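Local atomic coordinates of periplasmic sugar-binding domain protein (Pseudomonas fluorescens Pf-5, PDB entry 3H75), a protein that probably binds a sugar in the periplasm, as a two-domain member of the bacterial solute-binding protein 2 family. Residues Phe263-Trp268 and Phe335-Leu340; Gly116-Asp122 and Asp289-Phe295; Val20-Phe25 and Asp311-Val317; Asp64-Leu68 and Leu273-Ala277. All coordinates share one frame; numbering follows the deposited sequence.

Contact 1. Residues Phe263-Trp268 and Phe335-Leu340; sequences FTLGGW and FGLQLL
Trp268 and Phe335 make the aromatic part of this contact. The five-membered ring of Trp268 and the Phe335 ring lie nearly parallel, planes at 17°, but they are strongly offset, with little ring-on-ring overlap. Each ring instead covers the other residue's CB. Trp268 CB stands 3.6 Å from the centroid of the Phe335 ring, close to its normal, and Phe335 CB sits 3.7 Å from the centroid of the Trp268 five-membered ring. These are two reciprocal CH-pi contacts. They arise because the two side chains run past each other in opposite directions. Trp268 CG is anti to its own carbonyl carbon (chi1 -51°), which sends the indole out from the start of helix 265-277 toward 335-340.

Aliphatic packing extends the contact. The far end of the indole meets two leucines: Trp268 CH2 is 3.7 Å from Leu339 CD1, and Leu340 CD1 comes to the ring edge. The other branch of Leu340 points at the 3-10 turn, with CD2 3.6 Å from Phe263 CZ. Leu340 CD2 also meets Thr264 CG2 tip to tip. The Thr264 hydroxyl bonds to Gly261 O.

An alanine at Trp268 would lose the indole and is likely to leave Phe335, Leu339 and Leu340 facing a gap. Phe25 of helix 17-33 meets Trp268 edge-to-face, so the indole is also held by that helix. The chemistry is almost wholly apolar. The C-terminal segment is therefore fixed here by shape and burial, with the indole as the shared surface.

Contact 2. Residues Gly116-Asp122 and Asp289-Phe295; sequences GSMVGDD and DWQLSLF
Ser117-Val119 and Asp289-Gln291 pair as parallel strands, their short axes 8° apart: Trp290 N donates to Ser117 O, Val119 N to Trp290 O, and Leu292 N to Val119 O. Strand 289-291 thus edges the six-stranded parallel sheet of one domain, and both segments then run side by side toward the other, as in the interdomain hinge of periplasmic binding proteins.

The Ser117 hydroxyl donates to Asp289 OD1 at 2.6 Å, on the anti side, 29° out of the carboxylate plane. A water bridges Ser117 OG and Trp290 O, while Asp289 OD2 pairs with Arg101. On the opposite face, the bent end of selenomethionine Met118 lays CE over the Trp290 indole, off-centre and 3.9 Å from CG.

Asp121 grips segment 289-295. Its OD1 takes Phe295 N on the syn lone pair at 3.1 Å, nearly straight at 172°. Leu294 N reaches the same oxygen from above the carboxylate plane. Asp121 OD2 is held by two waters, one shared with Phe295 O. Asp122 OD1 lies at the edge of the Phe295 ring and pairs with Arg163.

Sheet bonds thus give way to the grip of the Asp121 carboxylate. Four donors around it probably favour its charged form.

Contact 3. Residues Val20-Phe25 and Asp311-Val317; sequences VSYSQF and DQVGTRV
Ser21 OG and Asp311 CG each lie anti to their own carbonyl carbon (chi1 -69° in both), and this brings hydroxyl and carboxylate together. The contact sets the 3-10 segment 312-316 against helix 17-33 of the two-domain periplasmic binding protein fold. Ser21 OG donates to Asp311 OD1 at 2.7 Å, on the syn side and 19° out of the carboxylate plane. Thr17 O is a second, competing acceptor for this hydroxyl. A water donates to both Ser21 OG and Asp311 OD2, so each carboxylate oxygen has a partner. The aliphatic part of Gln24 crosses Asp311 at about a right angle, with CG 3.6 Å from OD2. An alanine in place of Asp311 would probably leave the Ser21 hydroxyl with only Thr17 O of the two acceptors, and the water less firmly held.

The other half is apolar. Phe25 CG is anti to the backbone N (chi1 -165°), which swings the ring against the turn. Gly314 allows a close approach, since a CB there would crowd Phe25 CD1. Phe319 meets the Phe25 ring edge-to-face. Past the turn, the Val317 and Phe25 side chains cross at about a right angle, Val317 CG2 3.9 Å from Phe25 CE1.

Contact 4. Residues Asp64-Leu68 and Leu273-Ala277; sequences DYLML and LHDDA
This contact belongs to the alpha/beta core of one domain, where helix 265-277 packs on a face of the parallel sheet. Strand 65-68 and helix segment 273-277 run roughly antiparallel, at 155°, with axes 11.4 Å apart. Side chains span that separation.

Tyr65 does most of the work. Its CG is anti to the carbonyl carbon (chi1 -60°), and the ring reaches across to the C-terminal part of helix 265-277. There Tyr65 OH donates to Asp276 OD2 at 2.5 Å, a short bond made to the anti lone pair. The carboxylate oxygen lies in the plane of the phenol ring, although the two groups are turned 75° apart. Asp276 OD2 also forms a salt bridge with Lys88, which would help keep the aspartate ionised in this buried place. Ala277 CB sits at the ring edge, 3.5 Å from Tyr65 OH.

Leu273 touches both Tyr65 and Met67. Its CD2 packs 3.7 Å from Tyr65 CD1, as the two side chains pass in opposite directions. The CD1 branch meets the methyl of selenomethionine Met67. At 3.3 Å, Met67 CE and Leu273 CD1 are closer than usual for carbons.

Around this pair, Leu273 also touches Phe90 of strand 88-93. Met67 packs on Val6 and Phe8 and on Ala269 and Leu270 of helix 265-277. The helix packs over strands 65-69 and 88-93, while Met67 also touches the neighbouring strand 5-10.

How the contacts relate
Helix 265-277 is shared by contacts 1 and 4. Its start serves contact 1 and its end contact 4, whose centres are about 17 Å apart. Contacts 2 and 4 both reach the six-stranded parallel sheet, contact 2 at its edge and contact 4 near its middle. Contact 1 touches contact 2 through Leu265 and Met118, and contact 3 through Trp268 and Phe25; its centre is about 11 Å and 9 Å from theirs. The first segments run 20-25, 64-68, 116-122 and 263-268; the second run 273-277, 289-295, 311-317 and 335-340. Contacts 2, 3 and 4 join late chain to early chain; contact 1 joins two late parts. The C-terminal region thus helps complete this domain.

Contact 1. Residues Phe263-Trp268 and Phe335-Leu340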
# COMPACT_ATOMS: atom_id res chain seq x y z
N PHE A 263 -0.91 0.75 -5.03
CA PHE A 263 -1.62 -0.39 -5.59
C PHE A 263 -1.04 -0.75 -6.95
O PHE A 263 -1.33 -1.81 -7.49
CB PHE A 263 -3.13 -0.10 -5.72
CG PHE A 263 -3.49 0.79 -6.89
CD1 PHE A 263 -3.81 0.25 -8.13
CD2 PHE A 263 -3.51 2.17 -6.73
CE1 PHE A 263 -4.15 1.07 -9.21
CE2 PHE A 263 -3.84 3.00 -7.80
CZ PHE A 263 -4.17 2.45 -9.04
N THR A 264 -0.20 0.13 -7.49
CA THR A 264 0.41 -0.11 -8.79
C THR A 264 1.72 -0.90 -8.70
O THR A 264 2.23 -1.35 -9.72
CB THR A 264 0.76 1.22 -9.51
OG1 THR A 264 1.68 1.96 -8.70
CG2 THR A 264 -0.49 2.04 -9.75
N LEU A 265 2.25 -1.07 -7.50
CA LEU A 265 3.54 -1.75 -7.35
C LEU A 265 3.66 -3.11 -8.02
O LEU A 265 4.68 -3.40 -8.63
CB LEU A 265 3.91 -1.86 -5.87
CG LEU A 265 5.42 -2.04 -5.62
CD1 LEU A 265 5.78 -1.49 -4.25
CD2 LEU A 265 5.78 -3.51 -5.72
N GLY A 266 2.62 -3.93 -7.91
CA GLY A 266 2.66 -5.24 -8.52
C GLY A 266 2.87 -5.18 -10.03
O GLY A 266 3.59 -6.01 -10.59
N GLY A 267 2.24 -4.21 -10.68
CA GLY A 267 2.38 -4.07 -12.12
C GLY A 267 3.80 -3.71 -12.51
O GLY A 267 4.36 -4.27 -13.46
N TRP A 268 4.39 -2.78 -11.77
CA TRP A 268 5.76 -2.37 -12.04
C TRP A 268 6.69 -3.55 -11.80
O TRP A 268 7.67 -3.74 -12.51
CB TRP A 268 6.17 -1.22 -11.11
CG TRP A 268 5.22 -0.06 -11.07
CD1 TRP A 268 4.97 0.74 -9.99
CD2 TRP A 268 4.42 0.46 -12.14
NE1 TRP A 268 4.07 1.72 -10.32
CE2 TRP A 268 3.71 1.57 -11.63
CE3 TRP A 268 4.23 0.09 -13.48
CZ2 TRP A 268 2.83 2.32 -12.42
CZ3 TRP A 268 3.35 0.84 -14.26
CH2 TRP A 268 2.66 1.94 -13.72
N PHE A 335 8.13 4.52 -13.39
CA PHE A 335 7.03 4.01 -12.56
C PHE A 335 6.42 5.08 -11.66
O PHE A 335 7.11 5.74 -10.89
CB PHE A 335 7.51 2.85 -11.68
CG PHE A 335 8.06 1.68 -12.44
CD1 PHE A 335 7.46 1.24 -13.62
CD2 PHE A 335 9.15 0.97 -11.95
CE1 PHE A 335 7.94 0.12 -14.30
CE2 PHE A 335 9.64 -0.16 -12.61
CZ PHE A 335 9.03 -0.58 -13.79
N GLY A 336 5.10 5.24 -11.76
CA GLY A 336 4.43 6.24 -10.95
C GLY A 336 2.96 6.35 -11.29
O GLY A 336 2.49 5.85 -12.31
N LEU A 337 2.21 7.02 -10.41
CA LEU A 337 0.78 7.20 -10.62
C LEU A 337 0.51 8.05 -11.86
O LEU A 337 -0.53 7.92 -12.49
CB LEU A 337 0.16 7.86 -9.39
CG LEU A 337 -1.36 7.97 -9.32
CD1 LEU A 337 -1.99 6.59 -9.42
CD2 LEU A 337 -1.75 8.64 -8.01
N GLN A 338 1.46 8.91 -12.21
CA GLN A 338 1.27 9.76 -13.37
C GLN A 338 1.05 8.97 -14.66
O GLN A 338 0.37 9.44 -15.57
CB GLN A 338 2.45 10.72 -13.53
CG GLN A 338 2.19 11.83 -14.55
CD GLN A 338 0.80 12.42 -14.42
OE1 GLN A 338 0.36 12.77 -13.32
NE2 GLN A 338 0.09 12.52 -15.54
N LEU A 339 1.62 7.77 -14.73
CA LEU A 339 1.46 6.94 -15.92
C LEU A 339 -0.01 6.53 -16.10
O LEU A 339 -0.43 6.18 -17.20
CB LEU A 339 2.32 5.68 -15.82
CG LEU A 339 3.84 5.86 -15.82
CD1 LEU A 339 4.53 4.51 -15.69
CD2 LEU A 339 4.28 6.55 -17.10
N LEU A 340 -0.77 6.60 -15.01
CA LEU A 340 -2.18 6.24 -15.04
C LEU A 340 -3.10 7.44 -15.24
O LEU A 340 -4.24 7.29 -15.69
CB LEU A 340 -2.59 5.54 -13.73
CG LEU A 340 -2.10 4.13 -13.40
CD1 LEU A 340 -0.59 4.09 -13.31
CD2 LEU A 340 -2.72 3.70 -12.08

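Contact 2. Residues Gly116-Asp122 and Asp289-Phe295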
# COMPACT_ATOMS: atom_id res chain seq x y z
N GLY A 116 15.20 -10.62 -5.84
CA GLY A 116 15.15 -9.18 -5.97
C GLY A 116 14.02 -8.66 -5.10
O GLY A 116 13.31 -9.44 -4.48
N SER A 117 13.86 -7.34 -5.06
CA SER A 117 12.79 -6.74 -4.26
C SER A 117 12.35 -5.41 -4.85
O SER A 117 13.05 -4.81 -5.67
CB SER A 117 13.24 -6.55 -2.81
OG SER A 117 14.27 -5.57 -2.70
N MSE A 118 11.19 -4.94 -4.42
CA MSE A 118 10.66 -3.67 -4.89
C MSE A 118 9.77 -3.11 -3.79
O MSE A 118 8.84 -3.79 -3.35
CB MSE A 118 9.84 -3.85 -6.16
CG MSE A 118 9.26 -2.55 -6.69
SE MSE A 118 8.40 -2.77 -8.38
CE MSE A 118 9.96 -2.69 -9.53
N VAL A 119 10.05 -1.89 -3.36
CA VAL A 119 9.27 -1.28 -2.29
C VAL A 119 8.83 0.13 -2.62
O VAL A 119 9.42 0.80 -3.48
CB VAL A 119 10.09 -1.23 -0.99
CG1 VAL A 119 10.59 -2.61 -0.64
CG2 VAL A 119 11.25 -0.25 -1.14
N GLY A 120 7.80 0.58 -1.92
CA GLY A 120 7.29 1.92 -2.11
C GLY A 120 7.78 2.82 -0.98
O GLY A 120 8.84 2.56 -0.41
N ASP A 121 7.02 3.86 -0.66
CA ASP A 121 7.42 4.78 0.40
C ASP A 121 6.36 4.95 1.49
O ASP A 121 5.82 6.04 1.68
CB ASP A 121 7.83 6.13 -0.21
CG ASP A 121 6.74 6.77 -1.07
OD1 ASP A 121 5.86 6.05 -1.60
OD2 ASP A 121 6.79 8.01 -1.25
N ASP A 122 6.09 3.86 2.20
CA ASP A 122 5.10 3.86 3.28
C ASP A 122 5.40 4.87 4.39
O ASP A 122 4.50 5.52 4.90
CB ASP A 122 4.98 2.46 3.90
CG ASP A 122 4.14 1.50 3.06
OD1 ASP A 122 2.98 1.84 2.76
OD2 ASP A 122 4.64 0.41 2.72
N ASP A 289 17.10 -4.47 -6.20
CA ASP A 289 16.25 -3.98 -5.11
C ASP A 289 15.78 -2.56 -5.38
O ASP A 289 16.43 -1.59 -4.99
CB ASP A 289 17.01 -4.03 -3.78
CG ASP A 289 17.48 -5.43 -3.44
OD1 ASP A 289 16.64 -6.35 -3.42
OD2 ASP A 289 18.69 -5.61 -3.18
N TRP A 290 14.64 -2.45 -6.05
CA TRP A 290 14.06 -1.16 -6.41
C TRP A 290 13.41 -0.45 -5.23
O TRP A 290 12.71 -1.06 -4.42
CB TRP A 290 13.02 -1.36 -7.51
CG TRP A 290 13.60 -1.61 -8.87
CD1 TRP A 290 13.93 -0.67 -9.80
CD2 TRP A 290 13.91 -2.88 -9.45
NE1 TRP A 290 14.42 -1.27 -10.93
CE2 TRP A 290 14.42 -2.63 -10.74
CE3 TRP A 290 13.81 -4.21 -9.01
CZ2 TRP A 290 14.83 -3.66 -11.60
CZ3 TRP A 290 14.21 -5.23 -9.86
CH2 TRP A 290 14.72 -4.95 -11.14
N GLN A 291 13.65 0.86 -5.15
CA GLN A 291 13.08 1.70 -4.11
C GLN A 291 12.30 2.77 -4.87
O GLN A 291 12.88 3.61 -5.56
CB GLN A 291 14.18 2.34 -3.26
CG GLN A 291 15.07 1.33 -2.54
CD GLN A 291 16.17 1.99 -1.72
OE1 GLN A 291 15.90 2.75 -0.80
NE2 GLN A 291 17.41 1.69 -2.07
N LEU A 292 10.97 2.74 -4.75
CA LEU A 292 10.13 3.68 -5.47
C LEU A 292 9.35 4.63 -4.57
O LEU A 292 9.06 4.32 -3.42
CB LEU A 292 9.13 2.91 -6.34
CG LEU A 292 9.64 1.76 -7.22
CD1 LEU A 292 8.47 1.12 -7.94
CD2 LEU A 292 10.66 2.27 -8.22
N SER A 293 9.02 5.79 -5.13
CA SER A 293 8.21 6.78 -4.43
C SER A 293 6.91 6.73 -5.23
O SER A 293 6.83 7.29 -6.32
CB SER A 293 8.84 8.17 -4.53
OG SER A 293 10.01 8.26 -3.73
N LEU A 294 5.91 6.05 -4.68
CA LEU A 294 4.64 5.90 -5.38
C LEU A 294 3.49 6.69 -4.76
O LEU A 294 2.56 7.09 -5.47
CB LEU A 294 4.25 4.42 -5.43
CG LEU A 294 5.21 3.47 -6.15
CD1 LEU A 294 4.71 2.05 -6.02
CD2 LEU A 294 5.32 3.86 -7.62
N PHE A 295 3.55 6.93 -3.46
CA PHE A 295 2.48 7.65 -2.79
C PHE A 295 2.36 9.12 -3.14
O PHE A 295 3.35 9.83 -3.28
CB PHE A 295 2.60 7.53 -1.27
CG PHE A 295 2.12 6.22 -0.73
CD1 PHE A 295 0.79 5.84 -0.88
CD2 PHE A 295 2.98 5.37 -0.06
CE1 PHE A 295 0.32 4.63 -0.36
CE2 PHE A 295 2.53 4.15 0.47
CZ PHE A 295 1.20 3.79 0.31
O HOH W 1 13.70 -2.70 -2.60
O HOH W 2 5.86 9.65 -3.10
O HOH W 3 9.31 9.24 -1.12

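Contact 3. Residues Val20-Phe25 and Asp311-Val317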
# COMPACT_ATOMS: atom_id res chain seq x y z
N VAL A 20 -7.49 -6.50 -4.28
CA VAL A 20 -8.09 -6.88 -5.55
C VAL A 20 -7.60 -5.87 -6.60
O VAL A 20 -7.28 -6.25 -7.73
CB VAL A 20 -9.63 -6.85 -5.48
CG1 VAL A 20 -10.22 -6.99 -6.88
CG2 VAL A 20 -10.12 -7.99 -4.59
N SER A 21 -7.51 -4.60 -6.23
CA SER A 21 -7.03 -3.58 -7.16
C SER A 21 -5.57 -3.84 -7.53
O SER A 21 -5.16 -3.62 -8.66
CB SER A 21 -7.19 -2.19 -6.55
OG SER A 21 -8.56 -1.85 -6.47
N TYR A 22 -4.80 -4.32 -6.55
CA TYR A 22 -3.39 -4.63 -6.75
C TYR A 22 -3.33 -5.76 -7.78
O TYR A 22 -2.54 -5.71 -8.73
CB TYR A 22 -2.79 -5.08 -5.42
CG TYR A 22 -1.28 -5.14 -5.35
CD1 TYR A 22 -0.55 -4.11 -4.75
CD2 TYR A 22 -0.58 -6.26 -5.80
CE1 TYR A 22 0.84 -4.20 -4.59
CE2 TYR A 22 0.80 -6.36 -5.66
CZ TYR A 22 1.50 -5.33 -5.04
OH TYR A 22 2.85 -5.46 -4.83
N SER A 23 -4.17 -6.78 -7.59
CA SER A 23 -4.23 -7.92 -8.50
C SER A 23 -4.66 -7.53 -9.91
O SER A 23 -4.06 -7.95 -10.89
CB SER A 23 -5.19 -8.98 -7.96
OG SER A 23 -4.68 -9.59 -6.79
N GLN A 24 -5.71 -6.72 -10.00
CA GLN A 24 -6.21 -6.31 -11.30
C GLN A 24 -5.18 -5.52 -12.10
O GLN A 24 -5.08 -5.68 -13.32
CB GLN A 24 -7.49 -5.48 -11.15
CG GLN A 24 -8.64 -6.25 -10.50
CD GLN A 24 -8.97 -7.53 -11.25
OE1 GLN A 24 -9.42 -7.49 -12.39
NE2 GLN A 24 -8.76 -8.67 -10.59
N PHE A 25 -4.41 -4.68 -11.42
CA PHE A 25 -3.38 -3.90 -12.09
C PHE A 25 -2.31 -4.86 -12.63
O PHE A 25 -1.82 -4.70 -13.75
CB PHE A 25 -2.75 -2.88 -11.13
CG PHE A 25 -1.94 -1.81 -11.83
CD1 PHE A 25 -2.58 -0.82 -12.56
CD2 PHE A 25 -0.55 -1.80 -11.76
CE1 PHE A 25 -1.84 0.17 -13.23
CE2 PHE A 25 0.20 -0.82 -12.42
CZ PHE A 25 -0.45 0.17 -13.15
N ASP A 311 -10.93 -0.42 -11.29
CA ASP A 311 -9.94 -1.44 -11.61
C ASP A 311 -9.70 -1.64 -13.11
O ASP A 311 -9.05 -2.60 -13.53
CB ASP A 311 -10.31 -2.77 -10.94
CG ASP A 311 -10.15 -2.71 -9.42
OD1 ASP A 311 -9.67 -1.68 -8.91
OD2 ASP A 311 -10.50 -3.70 -8.75
N GLN A 312 -10.22 -0.72 -13.91
CA GLN A 312 -10.00 -0.77 -15.35
C GLN A 312 -8.84 0.17 -15.66
O GLN A 312 -8.39 0.26 -16.80
CB GLN A 312 -11.26 -0.31 -16.10
CG GLN A 312 -12.49 -1.18 -15.86
CD GLN A 312 -12.37 -2.57 -16.46
OE1 GLN A 312 -13.14 -3.47 -16.12
NE2 GLN A 312 -11.43 -2.74 -17.38
N VAL A 313 -8.35 0.87 -14.63
CA VAL A 313 -7.26 1.82 -14.83
C VAL A 313 -6.00 1.22 -15.46
O VAL A 313 -5.32 1.88 -16.24
CB VAL A 313 -6.90 2.55 -13.50
CG1 VAL A 313 -6.24 1.58 -12.52
CG2 VAL A 313 -5.99 3.73 -13.79
N GLY A 314 -5.70 -0.03 -15.14
CA GLY A 314 -4.51 -0.66 -15.69
C GLY A 314 -4.53 -0.79 -17.20
O GLY A 314 -3.48 -0.84 -17.84
N THR A 315 -5.73 -0.85 -17.78
CA THR A 315 -5.88 -0.99 -19.23
C THR A 315 -5.35 0.22 -20.00
O THR A 315 -5.08 0.13 -21.20
CB THR A 315 -7.35 -1.20 -19.62
OG1 THR A 315 -8.12 -0.04 -19.27
CG2 THR A 315 -7.92 -2.42 -18.89
N ARG A 316 -5.19 1.35 -19.32
CA ARG A 316 -4.69 2.56 -19.96
C ARG A 316 -3.18 2.72 -19.83
O ARG A 316 -2.62 3.75 -20.23
CB ARG A 316 -5.38 3.79 -19.37
CG ARG A 316 -6.87 3.86 -19.67
CD ARG A 316 -7.52 5.03 -18.96
NE ARG A 316 -6.91 6.31 -19.31
CZ ARG A 316 -6.90 6.83 -20.54
NH1 ARG A 316 -7.48 6.17 -21.54
NH2 ARG A 316 -6.32 8.00 -20.77
N VAL A 317 -2.52 1.71 -19.28
CA VAL A 317 -1.08 1.75 -19.11
C VAL A 317 -0.37 0.90 -20.15
O VAL A 317 -0.73 -0.25 -20.38
CB VAL A 317 -0.68 1.25 -17.70
CG1 VAL A 317 0.83 1.32 -17.53
CG2 VAL A 317 -1.38 2.09 -16.64
O HOH W 4 -11.01 -3.47 -6.06

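Contact 4. Residues Asp64-Leu68 and Leu273-Ala277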
# COMPACT_ATOMS: atom_id res chain seq x y z
N ASP A 64 8.56 -19.57 -13.06
CA ASP A 64 9.90 -19.01 -13.18
C ASP A 64 10.17 -18.12 -11.98
O ASP A 64 11.27 -18.11 -11.43
CB ASP A 64 10.03 -18.19 -14.47
CG ASP A 64 9.92 -19.03 -15.72
OD1 ASP A 64 10.58 -20.09 -15.78
OD2 ASP A 64 9.19 -18.64 -16.65
N TYR A 65 9.14 -17.37 -11.57
CA TYR A 65 9.24 -16.45 -10.44
C TYR A 65 8.13 -16.66 -9.42
O TYR A 65 7.00 -17.01 -9.77
CB TYR A 65 9.14 -15.00 -10.94
CG TYR A 65 10.21 -14.59 -11.92
CD1 TYR A 65 11.42 -14.05 -11.47
CD2 TYR A 65 10.03 -14.77 -13.29
CE1 TYR A 65 12.42 -13.69 -12.37
CE2 TYR A 65 11.02 -14.42 -14.20
CZ TYR A 65 12.21 -13.88 -13.73
OH TYR A 65 13.21 -13.55 -14.62
N LEU A 66 8.47 -16.41 -8.16
CA LEU A 66 7.53 -16.50 -7.05
C LEU A 66 7.61 -15.11 -6.40
O LEU A 66 8.68 -14.70 -5.94
CB LEU A 66 7.98 -17.57 -6.04
CG LEU A 66 6.98 -18.27 -5.11
CD1 LEU A 66 7.56 -18.32 -3.70
CD2 LEU A 66 5.62 -17.58 -5.11
N MSE A 67 6.50 -14.39 -6.41
CA MSE A 67 6.45 -13.06 -5.82
C MSE A 67 5.66 -13.10 -4.52
O MSE A 67 4.62 -13.74 -4.44
CB MSE A 67 5.79 -12.08 -6.79
CG MSE A 67 5.93 -10.63 -6.38
SE MSE A 67 5.00 -9.50 -7.65
CE MSE A 67 5.68 -10.18 -9.30
N LEU A 68 6.16 -12.43 -3.50
CA LEU A 68 5.48 -12.43 -2.21
C LEU A 68 5.73 -11.13 -1.47
O LEU A 68 6.72 -10.44 -1.72
CB LEU A 68 5.96 -13.59 -1.34
CG LEU A 68 7.47 -13.63 -1.05
CD1 LEU A 68 7.72 -14.18 0.35
CD2 LEU A 68 8.18 -14.46 -2.11
N LEU A 273 10.31 -8.01 -13.70
CA LEU A 273 10.54 -9.45 -13.84
C LEU A 273 10.56 -9.83 -15.32
O LEU A 273 11.33 -10.69 -15.73
CB LEU A 273 9.47 -10.25 -13.10
CG LEU A 273 9.52 -10.08 -11.58
CD1 LEU A 273 8.49 -10.99 -10.92
CD2 LEU A 273 10.92 -10.41 -11.07
N HIS A 274 9.69 -9.19 -16.10
CA HIS A 274 9.64 -9.44 -17.53
C HIS A 274 11.01 -9.16 -18.12
O HIS A 274 11.54 -9.93 -18.92
CB HIS A 274 8.58 -8.53 -18.17
CG HIS A 274 8.68 -8.42 -19.66
ND1 HIS A 274 9.59 -7.60 -20.29
CD2 HIS A 274 7.96 -9.01 -20.65
CE1 HIS A 274 9.43 -7.69 -21.60
NE2 HIS A 274 8.45 -8.54 -21.84
N ASP A 275 11.61 -8.04 -17.70
CA ASP A 275 12.92 -7.66 -18.20
C ASP A 275 14.02 -8.57 -17.66
O ASP A 275 14.97 -8.87 -18.37
CB ASP A 275 13.21 -6.20 -17.85
CG ASP A 275 12.42 -5.23 -18.72
OD1 ASP A 275 11.66 -5.70 -19.59
OD2 ASP A 275 12.56 -4.01 -18.53
N ASP A 276 13.89 -9.01 -16.41
CA ASP A 276 14.90 -9.90 -15.84
C ASP A 276 14.98 -11.18 -16.66
O ASP A 276 16.08 -11.70 -16.91
CB ASP A 276 14.57 -10.26 -14.40
CG ASP A 276 15.58 -11.23 -13.81
OD1 ASP A 276 16.72 -10.81 -13.52
OD2 ASP A 276 15.24 -12.43 -13.65
N ALA A 277 13.83 -11.70 -17.06
CA ALA A 277 13.77 -12.93 -17.84
C ALA A 277 14.44 -12.74 -19.19
O ALA A 277 14.93 -13.70 -19.78
CB ALA A 277 12.32 -13.37 -18.03